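Local coordinates for actin-related protein 8 (Homo sapiens, PDB 4FO0) that binds ATP with only low basal ATPase activity, does not polymerise, and serves as a proposed core component of the chromatin-remodelling INO80 complex, at residues 313-316 against 317-321; 286-289 against 290-294; 321-324 against 325-328; 305-308 against 309-312. All blocks are in the same frame, centred on the assembly; numbering follows the deposited sequence. Where two conformers were deposited one is given.

Contact 1 of 4, residues 313-316 against 317-321; sequences QHLK and ETFCH. With ATP (adenosine-5'-triphosphate), chain C.
Glu317 and Lys316, neighbours near the C-terminal end of helix 306-319, take hold of the ATP ribose between them. The ribose hydroxyl O2' is gripped twice: it accepts from Lys316 NZ at 2.8 Å and donates to Glu317 OE2, also at 2.8 Å. A weaker bond runs from Lys316 NZ to O3' of the nucleotide, and the same ammonium nitrogen donates to Gly280 O, which fixes the end of the lysine chain. Lys316 CG lies anti to the backbone N (chi1 167°), and a bend at chi3 carries NZ to the sugar. The ammonium and carboxylate do not touch; O2' lies between them, bonded to both.

Slightly earlier on the helix, His314 O accepts two donors, Thr318 N at 3.0 Å and Thr318 OG1 at 3.1 Å, the hydroxyl coming from above the carbonyl plane. Thr318 OG1 also lies over one face of the His314 imidazole, offset toward its rim. Phe319 N meets Leu315 O at 2.9 Å, and Cys320 N closes the last helical turn on Lys316 O at 3.0 Å. The Leu315 and Phe319 side chains lie side by side, with Leu315 CD2 4.0 Å from Phe319 CE2.

Helix 280-293 packs against this turn through Val283 and Phe287, helix 353-359 meets Phe319 and Cys320, and strand 343-350 lies against the Phe319 ring with Phe348 and Leu350.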
loop_
_atom_site.group_PDB
_atom_site.type_symbol
_atom_site.label_atom_id
_atom_site.label_comp_id
_atom_site.label_asym_id
_atom_site.label_seq_id
_atom_site.Cartn_x
_atom_site.Cartn_y
_atom_site.Cartn_z
ATOM N N GLN A 313 -9.001 8.695 4.030
ATOM C CA GLN A 313 -8.855 7.365 3.450
ATOM C C GLN A 313 -10.224 6.730 3.326
ATOM O O GLN A 313 -10.560 6.148 2.291
ATOM C CB GLN A 313 -7.948 6.456 4.277
ATOM C CG GLN A 313 -6.521 6.897 4.333
ATOM C CD GLN A 313 -5.610 6.043 3.482
ATOM O OE1 GLN A 313 -5.161 6.467 2.406
ATOM N NE2 GLN A 313 -5.311 4.835 3.965
ATOM N N HIS A 314 -11.025 6.859 4.379
ATOM C CA HIS A 314 -12.296 6.155 4.415
ATOM C C HIS A 314 -13.253 6.695 3.362
ATOM O O HIS A 314 -13.904 5.929 2.653
ATOM C CB HIS A 314 -12.929 6.229 5.801
ATOM C CG HIS A 314 -14.333 5.713 5.836
ATOM N ND1 HIS A 314 -14.641 4.383 5.645
ATOM C CD2 HIS A 314 -15.514 6.356 6.005
ATOM C CE1 HIS A 314 -15.952 4.226 5.707
ATOM N NE2 HIS A 314 -16.505 5.407 5.916
ATOM N N LEU A 315 -13.317 8.021 3.266
ATOM C CA LEU A 315 -14.154 8.685 2.279
ATOM C C LEU A 315 -13.792 8.268 0.859
ATOM O O LEU A 315 -14.664 7.911 0.066
ATOM C CB LEU A 315 -14.067 10.205 2.437
ATOM C CG LEU A 315 -14.733 10.706 3.731
ATOM C CD1 LEU A 315 -14.797 12.214 3.788
ATOM C CD2 LEU A 315 -16.123 10.110 3.891
ATOM N N LYS A 316 -12.503 8.304 0.539
ATOM C CA LYS A 316 -12.053 7.793 -0.742
ATOM C C LYS A 316 -12.568 6.371 -0.992
ATOM O O LYS A 316 -13.043 6.060 -2.085
ATOM C CB LYS A 316 -10.531 7.785 -0.829
ATOM C CG LYS A 316 -10.029 6.981 -2.022
ATOM C CD LYS A 316 -8.548 6.707 -1.966
ATOM C CE LYS A 316 -8.200 5.765 -0.837
ATOM N NZ LYS A 316 -6.748 5.455 -0.855
ATOM N N GLU A 317 -12.465 5.501 0.005
ATOM C CA GLU A 317 -12.800 4.099 -0.228
ATOM C C GLU A 317 -14.280 3.890 -0.397
ATOM O O GLU A 317 -14.716 2.899 -0.995
ATOM C CB GLU A 317 -12.301 3.228 0.892
ATOM C CG GLU A 317 -10.814 3.232 1.019
ATOM C CD GLU A 317 -10.376 2.852 2.408
ATOM O OE1 GLU A 317 -11.259 2.716 3.290
ATOM O OE2 GLU A 317 -9.152 2.703 2.614
ATOM N N THR A 318 -15.047 4.846 0.109
ATOM C CA THR A 318 -16.503 4.782 0.038
ATOM C C THR A 318 -17.058 5.397 -1.244
ATOM O O THR A 318 -17.962 4.845 -1.869
ATOM C CB THR A 318 -17.120 5.470 1.254
ATOM O OG1 THR A 318 -16.752 4.735 2.421
ATOM C CG2 THR A 318 -18.611 5.504 1.153
ATOM N N PHE A 319 -16.486 6.521 -1.650
ATOM C CA PHE A 319 -17.035 7.303 -2.749
ATOM C C PHE A 319 -16.356 7.164 -4.107
ATOM O O PHE A 319 -17.025 7.133 -5.133
ATOM C CB PHE A 319 -17.051 8.760 -2.348
ATOM C CG PHE A 319 -17.946 9.032 -1.201
ATOM C CD1 PHE A 319 -19.021 8.200 -0.954
ATOM C CD2 PHE A 319 -17.724 10.112 -0.366
ATOM C CE1 PHE A 319 -19.861 8.434 0.103
ATOM C CE2 PHE A 319 -18.565 10.360 0.688
ATOM C CZ PHE A 319 -19.632 9.513 0.926
ATOM N N CYS A 320 -15.032 7.106 -4.113
ATOM C CA CYS A 320 -14.274 7.041 -5.352
ATOM C C CYS A 320 -14.576 5.781 -6.168
ATOM O O CYS A 320 -14.792 4.698 -5.620
ATOM C CB CYS A 320 -12.779 7.183 -5.049
ATOM S SG CYS A 320 -12.379 8.874 -4.490
ATOM N N HIS A 321 -14.613 5.938 -7.487
ATOM C CA HIS A 321 -14.906 4.820 -8.386
ATOM C C HIS A 321 -14.194 5.075 -9.703
ATOM O O HIS A 321 -13.788 6.208 -9.971
ATOM C CB HIS A 321 -16.418 4.703 -8.623
ATOM C CG HIS A 321 -17.010 5.896 -9.315
ATOM N ND1 HIS A 321 -17.093 5.996 -10.688
ATOM C CD2 HIS A 321 -17.522 7.050 -8.823
ATOM C CE1 HIS A 321 -17.638 7.156 -11.010
ATOM N NE2 HIS A 321 -17.912 7.812 -9.898
HETATM P PG ATP C . 2.799 0.182 0.332
HETATM O O1G ATP C . 2.574 -1.082 -0.453
HETATM O O2G ATP C . 3.981 0.156 1.270
HETATM O O3G ATP C . 2.700 1.467 -0.462
HETATM P PB ATP C . 0.719 -0.946 2.019
HETATM O O1B ATP C . 0.486 -0.460 3.424
HETATM O O2B ATP C . 1.253 -2.334 1.694
HETATM O O3B ATP C . 1.538 0.246 1.315
HETATM P PA ATP C . -1.882 -1.704 1.124
HETATM O O1A ATP C . -2.317 -1.997 2.537
HETATM O O2A ATP C . -1.644 -2.804 0.121
HETATM O O3A ATP C . -0.637 -0.705 1.195
HETATM O "O5'" ATP C . -2.968 -0.712 0.504
HETATM C "C5'" ATP C . -3.332 0.421 1.277
HETATM C "C4'" ATP C . -4.139 1.349 0.404
HETATM O "O4'" ATP C . -5.272 0.626 -0.056
HETATM C "C3'" ATP C . -4.669 2.558 1.156
HETATM O "O3'" ATP C . -4.387 3.748 0.413
HETATM C "C2'" ATP C . -6.158 2.325 1.224
HETATM O "O2'" ATP C . -6.911 3.529 1.200
HETATM C "C1'" ATP C . -6.373 1.526 -0.036
HETATM N N9 ATP C . -7.683 0.860 -0.019
HETATM C C8 ATP C . -8.072 -0.105 0.826
HETATM N N7 ATP C . -9.347 -0.481 0.565
HETATM C C5 ATP C . -9.781 0.253 -0.466
HETATM C C6 ATP C . -11.034 0.363 -1.228
HETATM N N6 ATP C . -12.086 -0.435 -0.913
HETATM N N1 ATP C . -11.078 1.273 -2.237
HETATM C C2 ATP C . -10.031 2.063 -2.545
HETATM N N3 ATP C . -8.858 2.018 -1.878
HETATM C C4 ATP C . -8.680 1.147 -0.851
#

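Contact 2 of 4, residues 286-289 against 290-294; sequences CFYW and LMQRA
Leu290 N donates to Cys286 O at 2.8 Å, the shortest of the i to i+4 bonds that carry helix 280-293 through its last turns. The bond from Arg293 N to Trp289 O is stretched and weak.

Three aromatic side chains in a row, Phe287, Tyr288 and Trp289, each receive the residue four places on over a ring face. Met291 SD sits 3.8 Å from the centroid of the Phe287 ring, offset toward the rim, a Met-aromatic contact supplemented by CH-pi packing of Met291 CG. The Gln292 amide stacks on the phenol of Tyr288 with the planes only 11° apart, and OE1 lies 3.5 Å from Tyr288 CE2. Phe287 and Tyr288 both have CG anti to the backbone N (chi1 175° in Tyr288), directing their rings along the helix toward these partners. The third pair is less certain, because Trp289 has two conformers: in one of them Arg293 lays its CD methylene over the five-membered ring, with the guanidinium tilted 45° from the indole and too far off for more than a weak cation-pi attraction.

Phe287 and Met291 continue into the interior against strand 343-350, whereas Trp289 and Arg293 face helix 71-88. The chemistry is therefore mainly dispersion and weak pi contact, with the directional hydrogen bonds supplied by the backbone.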
loop_
_atom_site.group_PDB
_atom_site.type_symbol
_atom_site.label_atom_id
_atom_site.label_comp_id
_atom_site.label_asym_id
_atom_site.label_seq_id
_atom_site.Cartn_x
_atom_site.Cartn_y
_atom_site.Cartn_z
ATOM N N CYS A 286 -5.646 13.917 -2.916
ATOM C CA CYS A 286 -6.223 14.516 -4.106
ATOM C C CYS A 286 -7.748 14.649 -3.980
ATOM O O CYS A 286 -8.316 15.734 -4.189
ATOM C CB CYS A 286 -5.840 13.678 -5.323
ATOM S SG CYS A 286 -6.482 14.247 -6.897
ATOM N N PHE A 287 -8.395 13.542 -3.632
ATOM C CA PHE A 287 -9.829 13.531 -3.379
ATOM C C PHE A 287 -10.243 14.585 -2.346
ATOM O O PHE A 287 -11.250 15.265 -2.499
ATOM C CB PHE A 287 -10.280 12.150 -2.917
ATOM C CG PHE A 287 -11.770 11.986 -2.897
ATOM C CD1 PHE A 287 -12.537 12.365 -3.997
ATOM C CD2 PHE A 287 -12.408 11.448 -1.795
ATOM C CE1 PHE A 287 -13.916 12.220 -3.992
ATOM C CE2 PHE A 287 -13.789 11.290 -1.781
ATOM C CZ PHE A 287 -14.546 11.678 -2.883
ATOM N N TYR A 288 -9.460 14.719 -1.291
ATOM C CA TYR A 288 -9.704 15.767 -0.330
ATOM C C TYR A 288 -9.691 17.144 -0.986
ATOM O O TYR A 288 -10.587 17.959 -0.782
ATOM C CB TYR A 288 -8.667 15.710 0.799
ATOM C CG TYR A 288 -8.791 16.853 1.778
ATOM C CD1 TYR A 288 -10.002 17.118 2.423
ATOM C CD2 TYR A 288 -7.703 17.668 2.063
ATOM C CE1 TYR A 288 -10.124 18.177 3.321
ATOM C CE2 TYR A 288 -7.810 18.714 2.961
ATOM C CZ TYR A 288 -9.020 18.965 3.589
ATOM O OH TYR A 288 -9.104 20.007 4.476
ATOM N N TRP A 289 -8.654 17.407 -1.762
ATOM C CA TRP A 289 -8.491 18.714 -2.415
ATOM C C TRP A 289 -9.640 19.000 -3.369
ATOM O O TRP A 289 -10.171 20.121 -3.418
ATOM C CB TRP A 289 -7.160 18.770 -3.157
ATOM C CG TRP A 289 -7.014 19.858 -4.202
ATOM C CD1 TRP A 289 -6.907 21.207 -3.987
ATOM C CD2 TRP A 289 -6.921 19.677 -5.620
ATOM N NE1 TRP A 289 -6.769 21.873 -5.186
ATOM C CE2 TRP A 289 -6.776 20.949 -6.204
ATOM C CE3 TRP A 289 -6.954 18.552 -6.455
ATOM C CZ2 TRP A 289 -6.666 21.133 -7.585
ATOM C CZ3 TRP A 289 -6.843 18.738 -7.824
ATOM C CH2 TRP A 289 -6.700 20.019 -8.375
ATOM N N LEU A 290 -10.059 17.978 -4.105
ATOM C CA LEU A 290 -11.200 18.138 -4.997
ATOM C C LEU A 290 -12.458 18.442 -4.188
ATOM O O LEU A 290 -13.203 19.370 -4.518
ATOM C CB LEU A 290 -11.386 16.899 -5.871
ATOM C CG LEU A 290 -10.214 16.595 -6.804
ATOM C CD1 LEU A 290 -10.320 15.202 -7.454
ATOM C CD2 LEU A 290 -10.121 17.669 -7.849
ATOM N N MET A 291 -12.691 17.670 -3.126
ATOM C CA MET A 291 -13.866 17.880 -2.274
ATOM C C MET A 291 -13.902 19.264 -1.625
ATOM O O MET A 291 -14.963 19.846 -1.457
ATOM C CB MET A 291 -13.960 16.823 -1.189
ATOM C CG MET A 291 -14.318 15.450 -1.707
ATOM S SD MET A 291 -14.641 14.256 -0.370
ATOM C CE MET A 291 -13.132 14.262 0.584
ATOM N N GLN A 292 -12.756 19.798 -1.241
ATOM C CA GLN A 292 -12.765 21.149 -0.710
ATOM C C GLN A 292 -13.379 22.105 -1.720
ATOM O O GLN A 292 -14.240 22.912 -1.372
ATOM C CB GLN A 292 -11.365 21.592 -0.360
ATOM C CG GLN A 292 -10.890 21.110 0.971
ATOM C CD GLN A 292 -9.485 21.592 1.246
ATOM O OE1 GLN A 292 -8.529 21.156 0.598
ATOM N NE2 GLN A 292 -9.350 22.517 2.190
ATOM N N ARG A 293 -12.946 22.003 -2.975
ATOM C CA ARG A 293 -13.505 22.837 -4.031
ATOM C C ARG A 293 -15.025 22.663 -4.166
ATOM O O ARG A 293 -15.724 23.582 -4.564
ATOM C CB ARG A 293 -12.799 22.577 -5.368
ATOM C CG ARG A 293 -11.341 22.986 -5.377
ATOM C CD ARG A 293 -10.486 22.084 -6.285
ATOM N NE ARG A 293 -10.501 22.487 -7.693
ATOM C CZ ARG A 293 -11.323 21.991 -8.618
ATOM N NH1 ARG A 293 -11.243 22.429 -9.868
ATOM N NH2 ARG A 293 -12.221 21.059 -8.304
ATOM N N ALA A 294 -15.539 21.489 -3.827
ATOM C CA ALA A 294 -16.984 21.271 -3.863
ATOM C C ALA A 294 -17.691 21.679 -2.565
ATOM O O ALA A 294 -18.866 21.359 -2.377
ATOM C CB ALA A 294 -17.290 19.823 -4.190
#

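Contact 3 of 4, residues 321-324 against 325-328; sequences HLDQ and DISG
Asp323 OD1 accepts from Asp325 N at 2.8 Å, the shorter of the two bonds that Asp323 accepts within the turn after helix 306-319. The amide reaches OD1 from above the carboxylate plane, 47° out of it. The other bond, from Ile326 N to Asp323 O at 3.2 Å, closes a type I beta turn from Asp323 to Ile326; its donor likewise stands well above the carbonyl plane. Asp323 N in turn donates to His321 ND1 at 3.0 Å and lies in the ring plane. At the far side of the imidazole, NE2 is 2.8 Å from a water that also makes a weak bond to Ile326 O, which accepts from Arg97 NH1 as well. Both ring nitrogens thus have partners, which would hold the imidazole's rotation.

The carboxylates of Asp323 and Asp325 are turned 75° apart, with Asp323 OD1 and Asp325 OD2 3.8 Å from each other. Asp325 OD2 is bonded to Ser92 OG, which would ease the like-charge approach.

Ile326 lies across one face of the His321 ring, its CB 3.9 Å from the centroid in a CH-pi contact. With chi1 of 63°, His321 holds its ring between the backbone N and carbonyl carbon, under the isoleucine. The CG1 branch of Ile326 crosses the Asp323 side chain at about a right angle, 3.5 Å from OD2.

An aspartate at the first position of a beta turn, bonded through its carboxylate to the amide two residues on, is an Asx turn; here it overlaps the type I turn in the connection between helix 306-319 and strand 330-336.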
loop_
_atom_site.group_PDB
_atom_site.type_symbol
_atom_site.label_atom_id
_atom_site.label_comp_id
_atom_site.label_asym_id
_atom_site.label_seq_id
_atom_site.Cartn_x
_atom_site.Cartn_y
_atom_site.Cartn_z
ATOM N N HIS A 321 -14.613 5.938 -7.487
ATOM C CA HIS A 321 -14.906 4.820 -8.386
ATOM C C HIS A 321 -14.194 5.075 -9.703
ATOM O O HIS A 321 -13.788 6.208 -9.971
ATOM C CB HIS A 321 -16.418 4.703 -8.623
ATOM C CG HIS A 321 -17.010 5.896 -9.315
ATOM N ND1 HIS A 321 -17.093 5.996 -10.688
ATOM C CD2 HIS A 321 -17.522 7.050 -8.823
ATOM C CE1 HIS A 321 -17.638 7.156 -11.010
ATOM N NE2 HIS A 321 -17.912 7.812 -9.898
ATOM N N LEU A 322 -14.037 4.033 -10.516
ATOM C CA LEU A 322 -13.531 4.188 -11.887
ATOM C C LEU A 322 -14.570 3.731 -12.914
ATOM O O LEU A 322 -14.258 3.016 -13.869
ATOM C CB LEU A 322 -12.228 3.422 -12.079
ATOM C CG LEU A 322 -11.007 3.991 -11.367
ATOM C CD1 LEU A 322 -9.888 2.956 -11.314
ATOM C CD2 LEU A 322 -10.536 5.245 -12.068
ATOM N N ASP A 323 -15.811 4.155 -12.707
ATOM C CA ASP A 323 -16.916 3.745 -13.559
ATOM C C ASP A 323 -17.482 4.940 -14.360
ATOM O O ASP A 323 -18.102 5.835 -13.783
ATOM C CB ASP A 323 -17.986 3.113 -12.662
ATOM C CG ASP A 323 -19.191 2.607 -13.432
ATOM O OD1 ASP A 323 -19.277 2.853 -14.657
ATOM O OD2 ASP A 323 -20.067 1.973 -12.792
ATOM N N GLN A 324 -17.267 4.964 -15.677
ATOM C CA GLN A 324 -17.777 6.066 -16.512
ATOM C C GLN A 324 -19.266 6.297 -16.329
ATOM O O GLN A 324 -19.752 7.426 -16.434
ATOM C CB GLN A 324 -17.538 5.809 -17.998
ATOM C CG GLN A 324 -16.165 6.151 -18.479
ATOM C CD GLN A 324 -15.854 7.635 -18.396
ATOM O OE1 GLN A 324 -14.936 8.044 -17.677
ATOM N NE2 GLN A 324 -16.591 8.446 -19.156
ATOM N N ASP A 325 -19.987 5.221 -16.062
ATOM C CA ASP A 325 -21.441 5.256 -16.103
ATOM C C ASP A 325 -22.093 5.853 -14.865
ATOM O O ASP A 325 -23.284 6.175 -14.881
ATOM C CB ASP A 325 -21.990 3.866 -16.426
ATOM C CG ASP A 325 -21.489 3.347 -17.767
ATOM O OD1 ASP A 325 -21.323 4.162 -18.704
ATOM O OD2 ASP A 325 -21.241 2.131 -17.880
ATOM N N ILE A 326 -21.310 6.014 -13.801
ATOM C CA ILE A 326 -21.758 6.734 -12.616
ATOM C C ILE A 326 -21.443 8.206 -12.831
ATOM O O ILE A 326 -20.277 8.607 -12.836
ATOM C CB ILE A 326 -21.017 6.259 -11.344
ATOM C CG1 ILE A 326 -21.273 4.783 -11.075
ATOM C CG2 ILE A 326 -21.440 7.059 -10.129
ATOM C CD1 ILE A 326 -20.567 4.292 -9.821
ATOM N N SER A 327 -22.472 9.021 -13.011
ATOM C CA SER A 327 -22.238 10.414 -13.366
ATOM C C SER A 327 -23.289 11.310 -12.756
ATOM O O SER A 327 -24.253 10.832 -12.160
ATOM C CB SER A 327 -22.258 10.574 -14.887
ATOM O OG SER A 327 -23.547 10.283 -15.411
ATOM N N GLY A 328 -23.095 12.615 -12.906
ATOM C CA GLY A 328 -23.993 13.597 -12.322
ATOM C C GLY A 328 -23.645 13.953 -10.891
ATOM O O GLY A 328 -22.654 13.474 -10.333
HETATM O O HOH W 1 -19.058 10.322 -10.289
#

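Contact 4 of 4, residues 305-308 against 309-312; sequences NKMD and CLLL
Asn305 O receives Cys309 N at 2.9 Å and so begins the i to i+4 ladder of helix 306-319. Three further bonds follow, Leu310 N to Lys306 O, Leu311 N to Met307 O and Leu312 N to Asp308 O, the last at 2.8 Å. Residues 306 to 312 all keep helical backbone angles, while Asn305 stays extended before the first turn.

Asn305 is the N-cap. Its side-chain OD1 accepts from Asp308 N at 3.0 Å in the plane of the amide carbonyl, with an N-H...O angle of 169°. The CG of Asn305 stands anti to the backbone N (chi1 178°), which swings OD1 back over the turn.

Met307 and Leu310 lie side by side and point the same way, with the methionine CE 3.7 Å from Leu310 CD1; bends at chi2 and chi3 bring that methyl round. The Asp308 carboxylate turns to residues before the helix, accepting from Gln302 N through OD2 and bonded to Tyr298 OH through OD1.

Asn305 thus supplies both its backbone and side-chain oxygens to first-turn amides. A carboxylate at Asp308, so near the amino end, would probably be stabilised by the helix dipole.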
loop_
_atom_site.group_PDB
_atom_site.type_symbol
_atom_site.label_atom_id
_atom_site.label_comp_id
_atom_site.label_asym_id
_atom_site.label_seq_id
_atom_site.Cartn_x
_atom_site.Cartn_y
_atom_site.Cartn_z
ATOM N N ASN A 305 -3.373 15.688 10.587
ATOM C CA ASN A 305 -4.078 15.095 11.702
ATOM C C ASN A 305 -4.479 13.620 11.426
ATOM O O ASN A 305 -5.171 13.316 10.463
ATOM C CB ASN A 305 -5.291 15.971 12.029
ATOM C CG ASN A 305 -6.128 15.413 13.156
ATOM O OD1 ASN A 305 -6.937 14.487 12.968
ATOM N ND2 ASN A 305 -5.942 15.969 14.342
ATOM N N LYS A 306 -4.033 12.707 12.279
ATOM C CA LYS A 306 -4.241 11.274 12.066
ATOM C C LYS A 306 -5.692 10.870 11.906
ATOM O O LYS A 306 -6.019 10.042 11.047
ATOM C CB LYS A 306 -3.622 10.461 13.205
ATOM C CG LYS A 306 -2.253 9.901 12.897
ATOM C CD LYS A 306 -1.193 10.397 13.878
ATOM C CE LYS A 306 -1.440 9.881 15.286
ATOM N NZ LYS A 306 -1.207 10.975 16.275
ATOM N N MET A 307 -6.554 11.430 12.752
ATOM C CA MET A 307 -7.975 11.083 12.730
ATOM C C MET A 307 -8.620 11.510 11.409
ATOM O O MET A 307 -9.380 10.752 10.807
ATOM C CB MET A 307 -8.718 11.704 13.928
ATOM C CG MET A 307 -8.376 11.094 15.293
ATOM S SD MET A 307 -8.868 9.360 15.397
ATOM C CE MET A 307 -7.279 8.560 15.174
ATOM N N ASP A 308 -8.312 12.735 10.981
ATOM C CA ASP A 308 -8.757 13.270 9.707
ATOM C C ASP A 308 -8.272 12.405 8.553
ATOM O O ASP A 308 -9.023 12.098 7.619
ATOM C CB ASP A 308 -8.231 14.692 9.526
ATOM C CG ASP A 308 -8.875 15.676 10.489
ATOM O OD1 ASP A 308 -9.897 15.314 11.107
ATOM O OD2 ASP A 308 -8.369 16.814 10.619
ATOM N N CYS A 309 -7.007 12.018 8.623
ATOM C CA CYS A 309 -6.426 11.180 7.600
ATOM C C CYS A 309 -7.128 9.848 7.474
ATOM O O CYS A 309 -7.359 9.373 6.363
ATOM C CB CYS A 309 -4.940 10.996 7.846
ATOM S SG CYS A 309 -4.073 12.479 7.396
ATOM N N LEU A 310 -7.477 9.244 8.602
ATOM C CA LEU A 310 -8.259 8.008 8.558
ATOM C C LEU A 310 -9.605 8.273 7.885
ATOM O O LEU A 310 -10.104 7.450 7.116
ATOM C CB LEU A 310 -8.458 7.423 9.966
ATOM C CG LEU A 310 -7.186 6.933 10.658
ATOM C CD1 LEU A 310 -7.487 6.547 12.080
ATOM C CD2 LEU A 310 -6.601 5.745 9.914
ATOM N N LEU A 311 -10.177 9.438 8.175
ATOM C CA LEU A 311 -11.437 9.856 7.573
ATOM C C LEU A 311 -11.323 9.991 6.055
ATOM O O LEU A 311 -12.141 9.448 5.308
ATOM C CB LEU A 311 -11.879 11.185 8.166
ATOM C CG LEU A 311 -13.180 11.731 7.582
ATOM C CD1 LEU A 311 -14.343 10.813 7.921
ATOM C CD2 LEU A 311 -13.426 13.138 8.082
ATOM N N LEU A 312 -10.302 10.716 5.603
ATOM C CA LEU A 312 -10.065 10.897 4.178
ATOM C C LEU A 312 -9.858 9.556 3.477
ATOM O O LEU A 312 -10.504 9.288 2.458
ATOM C CB LEU A 312 -8.898 11.856 3.940
ATOM C CG LEU A 312 -9.176 13.247 4.544
ATOM C CD1 LEU A 312 -7.996 14.216 4.396
ATOM C CD2 LEU A 312 -10.458 13.848 3.963
#

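In the fold
Contact 2 comes first along the chain, in the last turns of helix 280-293. After the connection to helix 306-319, contact 4 forms that helix's first turns and contact 1 its last, at the nucleotide; contact 3 follows in the turn leading to strand 330-336, sharing His321 with contact 1. All four are local, so none closes a long loop, and they run in series without nesting or crossing. The two helices pack against each other: Phe287 of contact 2 packs on Lys316, Phe319 and Cys320 of contact 1, and Tyr288 meets Leu312 of contact 4. Contacts 3 and 4, with centres about 26 Å apart, are the most widely separated pair in space.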